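Local coordinates for proteasome assembly chaperone family protein (Pyrococcus furiosus DSM 3638, PDB 3WZ2) that probably acts as a proteasome-assembly chaperone, being an archaeal homolog of the eukaryotic chaperones that help build the proteasome, at residues B[12-25]-B[104-116]. Numbering follows the deposited sequence.
Sequences LVLPEVENAIFIEG and YLKKVNAEKVISL
Tyr104 and Leu14 both carry CG opposite the backbone N (chi1 170° and -174°); the phenol thus reaches from the last turn of helix 91-107 to the loop, and Leu14 CD2 lies over the centre of the Tyr104 ring, a CH-pi contact 3.6 Å from the centroid. Val108 CG1, one helical turn on, covers the opposite face nearer the rim. A tyrosine suits this place because its hydroxyl passes beyond the apolar contacts on its two faces, donating to Pro15 O at 2.7 Å and accepting a weak bond from Val17 N. With a leucine in its place, Pro15 O would probably lose its donor and Val17 N its weak acceptor.

Asn109 takes the positive phi of a Schellman motif, which asparagine tolerates well; its ND2 also binds Glu18 OE2 (3.2 Å). Beyond this turn and the type II turn Val17-Ala20, Phe22 N bonds Lys112 O at 2.9 Å. In this PAC2-family protein, parallel strand 21-24 lies between the strands of the beta-alpha-beta crossover 80-85, 91-107, 112-120. Apolar side chains suit both buried faces, needing no polar partners: Phe22 CB meets Leu105 CD2 at 3.6 Å, while Ile21 and Ile114 face helix 188-202. Ser115 OG donates to the anti lone pair of Glu24 OE1 at 2.7 Å; Ser160 OG is hydrogen-bonded to the same oxygen, and Tyr26 N to OE2. Polar partners thus grip both carboxylate oxygens, probably offsetting the cost of burial.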
ATOM      1  N   LEU B  12      -2.124 -24.593   0.081  1.00 27.95           N
ATOM      2  CA  LEU B  12      -2.525 -25.586  -0.908  1.00 27.55           C
ATOM      3  C   LEU B  12      -3.409 -26.577  -0.253  1.00 27.08           C
ATOM      4  O   LEU B  12      -2.989 -27.252   0.665  1.00 27.99           O
ATOM      5  CB  LEU B  12      -1.326 -26.334  -1.507  1.00 29.35           C
ATOM      6  CG  LEU B  12      -0.836 -26.163  -2.910  1.00 31.90           C
ATOM      7  CD1 LEU B  12      -0.988 -24.709  -3.291  1.00 32.42           C
ATOM      8  CD2 LEU B  12       0.595 -26.643  -3.034  1.00 30.32           C
ATOM      9  N   VAL B  13      -4.621 -26.731  -0.757  1.00 27.62           N
ATOM     10  CA  VAL B  13      -5.447 -27.843  -0.356  1.00 30.37           C
ATOM     11  C   VAL B  13      -5.320 -28.893  -1.431  1.00 27.76           C
ATOM     12  O   VAL B  13      -5.919 -28.791  -2.488  1.00 30.46           O
ATOM     13  CB  VAL B  13      -6.932 -27.420  -0.144  1.00 31.70           C
ATOM     14  CG1 VAL B  13      -7.793 -28.596   0.331  1.00 31.98           C
ATOM     15  CG2 VAL B  13      -7.009 -26.288   0.871  1.00 31.05           C
ATOM     16  N   LEU B  14      -4.549 -29.914  -1.143  1.00 28.48           N
ATOM     17  CA  LEU B  14      -4.126 -30.854  -2.146  1.00 28.62           C
ATOM     18  C   LEU B  14      -3.630 -32.135  -1.470  1.00 29.46           C
ATOM     19  O   LEU B  14      -2.606 -32.099  -0.786  1.00 28.85           O
ATOM     20  CB  LEU B  14      -3.005 -30.220  -2.961  1.00 27.52           C
ATOM     21  CG  LEU B  14      -2.548 -31.022  -4.162  1.00 26.45           C
ATOM     22  CD1 LEU B  14      -3.694 -31.269  -5.118  1.00 28.03           C
ATOM     23  CD2 LEU B  14      -1.424 -30.296  -4.875  1.00 26.25           C
ATOM     24  N   PRO B  15      -4.329 -33.270  -1.676  1.00 28.80           N
ATOM     25  CA  PRO B  15      -3.793 -34.510  -1.105  1.00 29.97           C
ATOM     26  C   PRO B  15      -2.468 -34.905  -1.741  1.00 26.88           C
ATOM     27  O   PRO B  15      -2.183 -34.536  -2.884  1.00 24.80           O
ATOM     28  CB  PRO B  15      -4.873 -35.552  -1.403  1.00 31.79           C
ATOM     29  CG  PRO B  15      -5.689 -34.979  -2.492  1.00 33.63           C
ATOM     30  CD  PRO B  15      -5.595 -33.483  -2.388  1.00 31.58           C
ATOM     31  N   GLU B  16      -1.680 -35.634  -0.980  1.00 24.82           N
ATOM     32  CA  GLU B  16      -0.406 -36.174  -1.429  1.00 28.62           C
ATOM     33  C   GLU B  16      -0.601 -37.196  -2.521  1.00 28.43           C
ATOM     34  O   GLU B  16      -1.476 -38.055  -2.439  1.00 32.57           O
ATOM     35  CB  GLU B  16       0.348 -36.793  -0.265  1.00 31.19           C
ATOM     36  CG  GLU B  16       0.689 -35.754   0.787  1.00 36.15           C
ATOM     37  CD  GLU B  16       1.761 -36.195   1.790  1.00 47.96           C
ATOM     38  OE1 GLU B  16       2.465 -37.231   1.572  1.00 54.66           O
ATOM     39  OE2 GLU B  16       1.892 -35.488   2.809  1.00 45.83           O
ATOM     40  N   VAL B  17       0.109 -37.008  -3.618  1.00 24.72           N
ATOM     41  CA  VAL B  17       0.149 -37.977  -4.678  1.00 25.05           C
ATOM     42  C   VAL B  17       1.612 -38.344  -4.787  1.00 25.74           C
ATOM     43  O   VAL B  17       2.415 -37.529  -5.250  1.00 21.21           O
ATOM     44  CB  VAL B  17      -0.399 -37.392  -6.001  1.00 26.72           C
ATOM     45  CG1 VAL B  17      -0.208 -38.369  -7.169  1.00 27.25           C
ATOM     46  CG2 VAL B  17      -1.881 -37.042  -5.854  1.00 27.01           C
ATOM     47  N   GLU B  18       1.982 -39.547  -4.338  1.00 27.81           N
ATOM     48  CA  GLU B  18       3.408 -39.924  -4.305  1.00 27.33           C
ATOM     49  C   GLU B  18       3.912 -39.992  -5.745  1.00 26.07           C
ATOM     50  O   GLU B  18       3.199 -40.494  -6.624  1.00 29.14           O
ATOM     51  CB  GLU B  18       3.611 -41.258  -3.564  1.00 30.71           C
ATOM     52  CG  GLU B  18       5.069 -41.531  -3.131  1.00 31.88           C
ATOM     53  CD  GLU B  18       5.571 -40.611  -2.022  1.00 36.24           C
ATOM     54  OE1 GLU B  18       4.777 -39.870  -1.396  1.00 37.79           O
ATOM     55  OE2 GLU B  18       6.791 -40.602  -1.765  1.00 37.61           O
ATOM     56  N   ASN B  19       5.126 -39.474  -5.990  1.00 23.98           N
ATOM     57  CA  ASN B  19       5.762 -39.534  -7.317  1.00 24.74           C
ATOM     58  C   ASN B  19       4.967 -38.844  -8.455  1.00 21.90           C
ATOM     59  O   ASN B  19       4.945 -39.259  -9.615  1.00 21.56           O
ATOM     60  CB  ASN B  19       6.132 -40.987  -7.686  1.00 27.68           C
ATOM     61  CG  ASN B  19       7.026 -41.667  -6.591  1.00 31.00           C
ATOM     62  OD1 ASN B  19       7.929 -41.068  -5.987  1.00 28.57           O
ATOM     63  ND2 ASN B  19       6.717 -42.905  -6.315  1.00 35.84           N
ATOM     64  N   ALA B  20       4.286 -37.800  -8.063  1.00 21.36           N
ATOM     65  CA  ALA B  20       3.442 -37.035  -8.970  1.00 22.76           C
ATOM     66  C   ALA B  20       4.204 -36.592 -10.199  1.00 21.66           C
ATOM     67  O   ALA B  20       5.396 -36.218 -10.144  1.00 23.58           O
ATOM     68  CB  ALA B  20       2.885 -35.829  -8.232  1.00 22.77           C
ATOM     69  N   ILE B  21       3.522 -36.637 -11.326  1.00 20.95           N
ATOM     70  CA  ILE B  21       3.864 -35.823 -12.465  1.00 19.55           C
ATOM     71  C   ILE B  21       2.975 -34.606 -12.448  1.00 20.41           C
ATOM     72  O   ILE B  21       1.751 -34.710 -12.599  1.00 18.15           O
ATOM     73  CB  ILE B  21       3.712 -36.622 -13.758  1.00 20.33           C
ATOM     74  CG1 ILE B  21       4.738 -37.761 -13.770  1.00 22.05           C
ATOM     75  CG2 ILE B  21       3.894 -35.724 -14.978  1.00 20.23           C
ATOM     76  CD1 ILE B  21       4.410 -38.865 -14.759  1.00 25.53           C
ATOM     77  N   PHE B  22       3.600 -33.436 -12.256  1.00 19.68           N
ATOM     78  CA  PHE B  22       2.873 -32.189 -12.041  1.00 18.04           C
ATOM     79  C   PHE B  22       3.000 -31.335 -13.261  1.00 17.44           C
ATOM     80  O   PHE B  22       4.120 -31.027 -13.687  1.00 17.73           O
ATOM     81  CB  PHE B  22       3.470 -31.442 -10.862  1.00 18.79           C
ATOM     82  CG  PHE B  22       2.737 -30.187 -10.506  1.00 17.46           C
ATOM     83  CD1 PHE B  22       1.732 -30.214  -9.574  1.00 18.72           C
ATOM     84  CD2 PHE B  22       3.090 -28.979 -11.055  1.00 17.80           C
ATOM     85  CE1 PHE B  22       1.066 -29.051  -9.212  1.00 17.91           C
ATOM     86  CE2 PHE B  22       2.439 -27.812 -10.697  1.00 17.64           C
ATOM     87  CZ  PHE B  22       1.429 -27.850  -9.771  1.00 17.43           C
ATOM     88  N   ILE B  23       1.866 -30.955 -13.824  1.00 16.81           N
ATOM     89  CA  ILE B  23       1.848 -30.166 -15.039  1.00 18.34           C
ATOM     90  C   ILE B  23       1.196 -28.835 -14.766  1.00 18.46           C
ATOM     91  O   ILE B  23       0.077 -28.797 -14.261  1.00 18.20           O
ATOM     92  CB  ILE B  23       1.044 -30.887 -16.110  1.00 20.70           C
ATOM     93  CG1 ILE B  23       1.718 -32.220 -16.421  1.00 22.14           C
ATOM     94  CG2 ILE B  23       0.938 -30.034 -17.359  1.00 20.93           C
ATOM     95  CD1 ILE B  23       0.807 -33.173 -17.152  1.00 24.87           C
ATOM     96  N   GLU B  24       1.873 -27.740 -15.102  1.00 16.30           N
ATOM     97  CA  GLU B  24       1.361 -26.421 -14.769  1.00 17.80           C
ATOM     98  C   GLU B  24       1.069 -25.649 -16.056  1.00 18.23           C
ATOM     99  O   GLU B  24       1.917 -25.583 -16.926  1.00 20.10           O
ATOM    100  CB  GLU B  24       2.410 -25.664 -13.935  1.00 18.69           C
ATOM    101  CG  GLU B  24       2.132 -24.189 -13.765  1.00 19.48           C
ATOM    102  CD  GLU B  24       2.721 -23.303 -14.867  1.00 20.63           C
ATOM    103  OE1 GLU B  24       3.939 -23.383 -15.159  1.00 25.35           O
ATOM    104  OE2 GLU B  24       1.996 -22.438 -15.371  1.00 20.71           O
ATOM    105  N   GLY B  25      -0.120 -25.070 -16.167  1.00 18.40           N
ATOM    106  CA  GLY B  25      -0.499 -24.292 -17.339  1.00 20.15           C
ATOM    107  C   GLY B  25      -1.235 -23.016 -16.970  1.00 20.87           C
ATOM    108  O   GLY B  25      -2.343 -22.781 -17.446  1.00 21.91           O
ATOM    109  N   TYR B 104       5.198 -28.733  -1.714  1.00 17.51           N
ATOM    110  CA  TYR B 104       4.389 -29.895  -1.883  1.00 16.40           C
ATOM    111  C   TYR B 104       5.114 -30.942  -2.727  1.00 17.76           C
ATOM    112  O   TYR B 104       5.143 -32.106  -2.380  1.00 15.31           O
ATOM    113  CB  TYR B 104       3.048 -29.529  -2.522  1.00 17.19           C
ATOM    114  CG  TYR B 104       2.236 -30.717  -2.948  1.00 17.08           C
ATOM    115  CD1 TYR B 104       1.289 -31.267  -2.114  1.00 18.67           C
ATOM    116  CD2 TYR B 104       2.414 -31.276  -4.191  1.00 17.38           C
ATOM    117  CE1 TYR B 104       0.557 -32.383  -2.517  1.00 19.00           C
ATOM    118  CE2 TYR B 104       1.701 -32.378  -4.599  1.00 17.40           C
ATOM    119  CZ  TYR B 104       0.778 -32.935  -3.759  1.00 17.15           C
ATOM    120  OH  TYR B 104       0.069 -34.026  -4.191  1.00 17.14           O
ATOM    121  N   LEU B 105       5.701 -30.523  -3.839  1.00 18.83           N
ATOM    122  CA  LEU B 105       6.318 -31.461  -4.767  1.00 19.10           C
ATOM    123  C   LEU B 105       7.579 -32.124  -4.179  1.00 21.04           C
ATOM    124  O   LEU B 105       7.811 -33.313  -4.378  1.00 17.90           O
ATOM    125  CB  LEU B 105       6.662 -30.758  -6.064  1.00 19.08           C
ATOM    126  CG  LEU B 105       5.486 -30.230  -6.908  1.00 20.00           C
ATOM    127  CD1 LEU B 105       5.991 -29.333  -8.010  1.00 21.43           C
ATOM    128  CD2 LEU B 105       4.676 -31.340  -7.517  1.00 19.20           C
ATOM    129  N   LYS B 106       8.367 -31.356  -3.429  1.00 22.70           N
ATOM    130  CA  LYS B 106       9.418 -31.914  -2.568  1.00 25.99           C
ATOM    131  C   LYS B 106       8.890 -33.005  -1.632  1.00 25.22           C
ATOM    132  O   LYS B 106       9.422 -34.079  -1.574  1.00 23.90           O
ATOM    133  CB  LYS B 106      10.035 -30.828  -1.706  1.00 29.71           C
ATOM    134  CG  LYS B 106      11.429 -30.494  -2.137  1.00 34.77           C
ATOM    135  CD  LYS B 106      12.363 -30.084  -1.028  1.00 36.67           C
ATOM    136  CE  LYS B 106      13.796 -30.554  -1.340  1.00 41.78           C
ATOM    137  NZ  LYS B 106      14.728 -30.410  -0.195  1.00 44.94           N
ATOM    138  N   LYS B 107       7.877 -32.655  -0.866  1.00 26.15           N
ATOM    139  CA  LYS B 107       7.293 -33.514   0.116  1.00 30.24           C
ATOM    140  C   LYS B 107       6.873 -34.864  -0.476  1.00 28.80           C
ATOM    141  O   LYS B 107       7.049 -35.879   0.168  1.00 27.76           O
ATOM    142  CB  LYS B 107       6.073 -32.841   0.729  1.00 35.86           C
ATOM    143  CG  LYS B 107       5.640 -33.401   2.069  1.00 42.71           C
ATOM    144  CD  LYS B 107       4.133 -33.287   2.278  1.00 51.24           C
ATOM    145  CE  LYS B 107       3.592 -31.867   2.126  1.00 59.78           C
ATOM    146  NZ  LYS B 107       2.089 -31.857   2.157  1.00 59.54           N
ATOM    147  N   VAL B 108       6.268 -34.871  -1.666  1.00 24.31           N
ATOM    148  CA  VAL B 108       5.740 -36.103  -2.216  1.00 22.35           C
ATOM    149  C   VAL B 108       6.746 -36.774  -3.148  1.00 22.66           C
ATOM    150  O   VAL B 108       6.416 -37.748  -3.787  1.00 22.89           O
ATOM    151  CB  VAL B 108       4.394 -35.879  -2.949  1.00 23.23           C
ATOM    152  CG1 VAL B 108       3.394 -35.205  -2.025  1.00 22.82           C
ATOM    153  CG2 VAL B 108       4.545 -35.076  -4.251  1.00 19.17           C
ATOM    154  N   ASN B 109       7.947 -36.210  -3.277  1.00 20.88           N
ATOM    155  CA  ASN B 109       8.964 -36.714  -4.189  1.00 22.21           C
ATOM    156  C   ASN B 109       8.472 -36.827  -5.615  1.00 22.70           C
ATOM    157  O   ASN B 109       8.599 -37.872  -6.254  1.00 22.32           O
ATOM    158  CB  ASN B 109       9.521 -38.042  -3.697  1.00 23.12           C
ATOM    159  CG  ASN B 109       9.957 -37.962  -2.242  1.00 25.56           C
ATOM    160  OD1 ASN B 109      10.889 -37.240  -1.891  1.00 22.83           O
ATOM    161  ND2 ASN B 109       9.272 -38.688  -1.389  1.00 28.37           N
ATOM    162  N   ALA B 110       7.978 -35.705  -6.122  1.00 21.39           N
ATOM    163  CA  ALA B 110       7.481 -35.621  -7.481  1.00 20.85           C
ATOM    164  C   ALA B 110       8.513 -36.141  -8.448  1.00 21.30           C
ATOM    165  O   ALA B 110       9.691 -35.886  -8.309  1.00 20.62           O
ATOM    166  CB  ALA B 110       7.117 -34.179  -7.827  1.00 20.39           C
ATOM    167  N   GLU B 111       8.055 -36.885  -9.437  1.00 22.23           N
ATOM    168  CA  GLU B 111       8.925 -37.414 -10.479  1.00 24.72           C
ATOM    169  C   GLU B 111       9.285 -36.355 -11.538  1.00 23.77           C
ATOM    170  O   GLU B 111      10.406 -36.303 -12.013  1.00 22.02           O
ATOM    171  CB  GLU B 111       8.195 -38.590 -11.120  1.00 29.76           C
ATOM    172  CG  GLU B 111       8.990 -39.404 -12.113  1.00 37.50           C
ATOM    173  CD  GLU B 111       8.096 -40.398 -12.862  1.00 46.23           C
ATOM    174  OE1 GLU B 111       7.244 -41.046 -12.192  1.00 46.44           O
ATOM    175  OE2 GLU B 111       8.248 -40.517 -14.111  1.00 50.14           O
ATOM    176  N   LYS B 112       8.315 -35.524 -11.915  1.00 22.48           N
ATOM    177  CA  LYS B 112       8.511 -34.495 -12.935  1.00 22.50           C
ATOM    178  C   LYS B 112       7.656 -33.263 -12.650  1.00 18.98           C
ATOM    179  O   LYS B 112       6.535 -33.374 -12.197  1.00 19.44           O
ATOM    180  CB  LYS B 112       8.132 -35.009 -14.330  1.00 26.10           C
ATOM    181  CG  LYS B 112       9.046 -36.062 -14.876  1.00 29.50           C
ATOM    182  CD  LYS B 112       8.688 -36.433 -16.297  1.00 34.11           C
ATOM    183  CE  LYS B 112       9.271 -37.784 -16.697  1.00 41.51           C
ATOM    184  NZ  LYS B 112      10.317 -37.642 -17.732  1.00 45.48           N
ATOM    185  N   VAL B 113       8.196 -32.102 -12.989  1.00 18.06           N
ATOM    186  CA  VAL B 113       7.498 -30.855 -12.943  1.00 16.85           C
ATOM    187  C   VAL B 113       7.590 -30.251 -14.317  1.00 17.36           C
ATOM    188  O   VAL B 113       8.663 -29.883 -14.765  1.00 17.68           O
ATOM    189  CB  VAL B 113       8.135 -29.926 -11.893  1.00 16.65           C
ATOM    190  CG1 VAL B 113       7.276 -28.705 -11.661  1.00 16.35           C
ATOM    191  CG2 VAL B 113       8.327 -30.672 -10.580  1.00 17.36           C
ATOM    192  N   ILE B 114       6.453 -30.105 -14.987  1.00 17.66           N
ATOM    193  CA  ILE B 114       6.438 -29.703 -16.385  1.00 17.91           C
ATOM    194  C   ILE B 114       5.541 -28.484 -16.505  1.00 18.06           C
ATOM    195  O   ILE B 114       4.354 -28.550 -16.222  1.00 19.52           O
ATOM    196  CB  ILE B 114       5.881 -30.832 -17.276  1.00 18.74           C
ATOM    197  CG1 ILE B 114       6.724 -32.086 -17.161  1.00 20.77           C
ATOM    198  CG2 ILE B 114       5.871 -30.399 -18.729  1.00 20.06           C
ATOM    199  CD1 ILE B 114       6.062 -33.354 -17.679  1.00 23.03           C
ATOM    200  N   SER B 115       6.096 -27.378 -16.969  1.00 17.94           N
ATOM    201  CA  SER B 115       5.295 -26.207 -17.287  1.00 18.09           C
ATOM    202  C   SER B 115       5.025 -26.114 -18.783  1.00 17.87           C
ATOM    203  O   SER B 115       5.869 -26.423 -19.601  1.00 17.79           O
ATOM    204  CB  SER B 115       6.025 -24.934 -16.789  1.00 19.47           C
ATOM    205  OG  SER B 115       6.113 -24.934 -15.375  1.00 20.32           O
ATOM    206  N   LEU B 116       3.809 -25.725 -19.112  1.00 18.52           N
ATOM    207  CA  LEU B 116       3.384 -25.508 -20.466  1.00 19.10           C
ATOM    208  C   LEU B 116       3.234 -24.019 -20.685  1.00 19.97           C
ATOM    209  O   LEU B 116       2.502 -23.352 -19.955  1.00 22.70           O
ATOM    210  CB  LEU B 116       2.029 -26.172 -20.687  1.00 20.18           C
ATOM    211  CG  LEU B 116       1.959 -27.620 -20.262  1.00 20.24           C
ATOM    212  CD1 LEU B 116       0.587 -28.136 -20.614  1.00 20.23           C
ATOM    213  CD2 LEU B 116       3.050 -28.442 -20.933  1.00 20.78           C
TER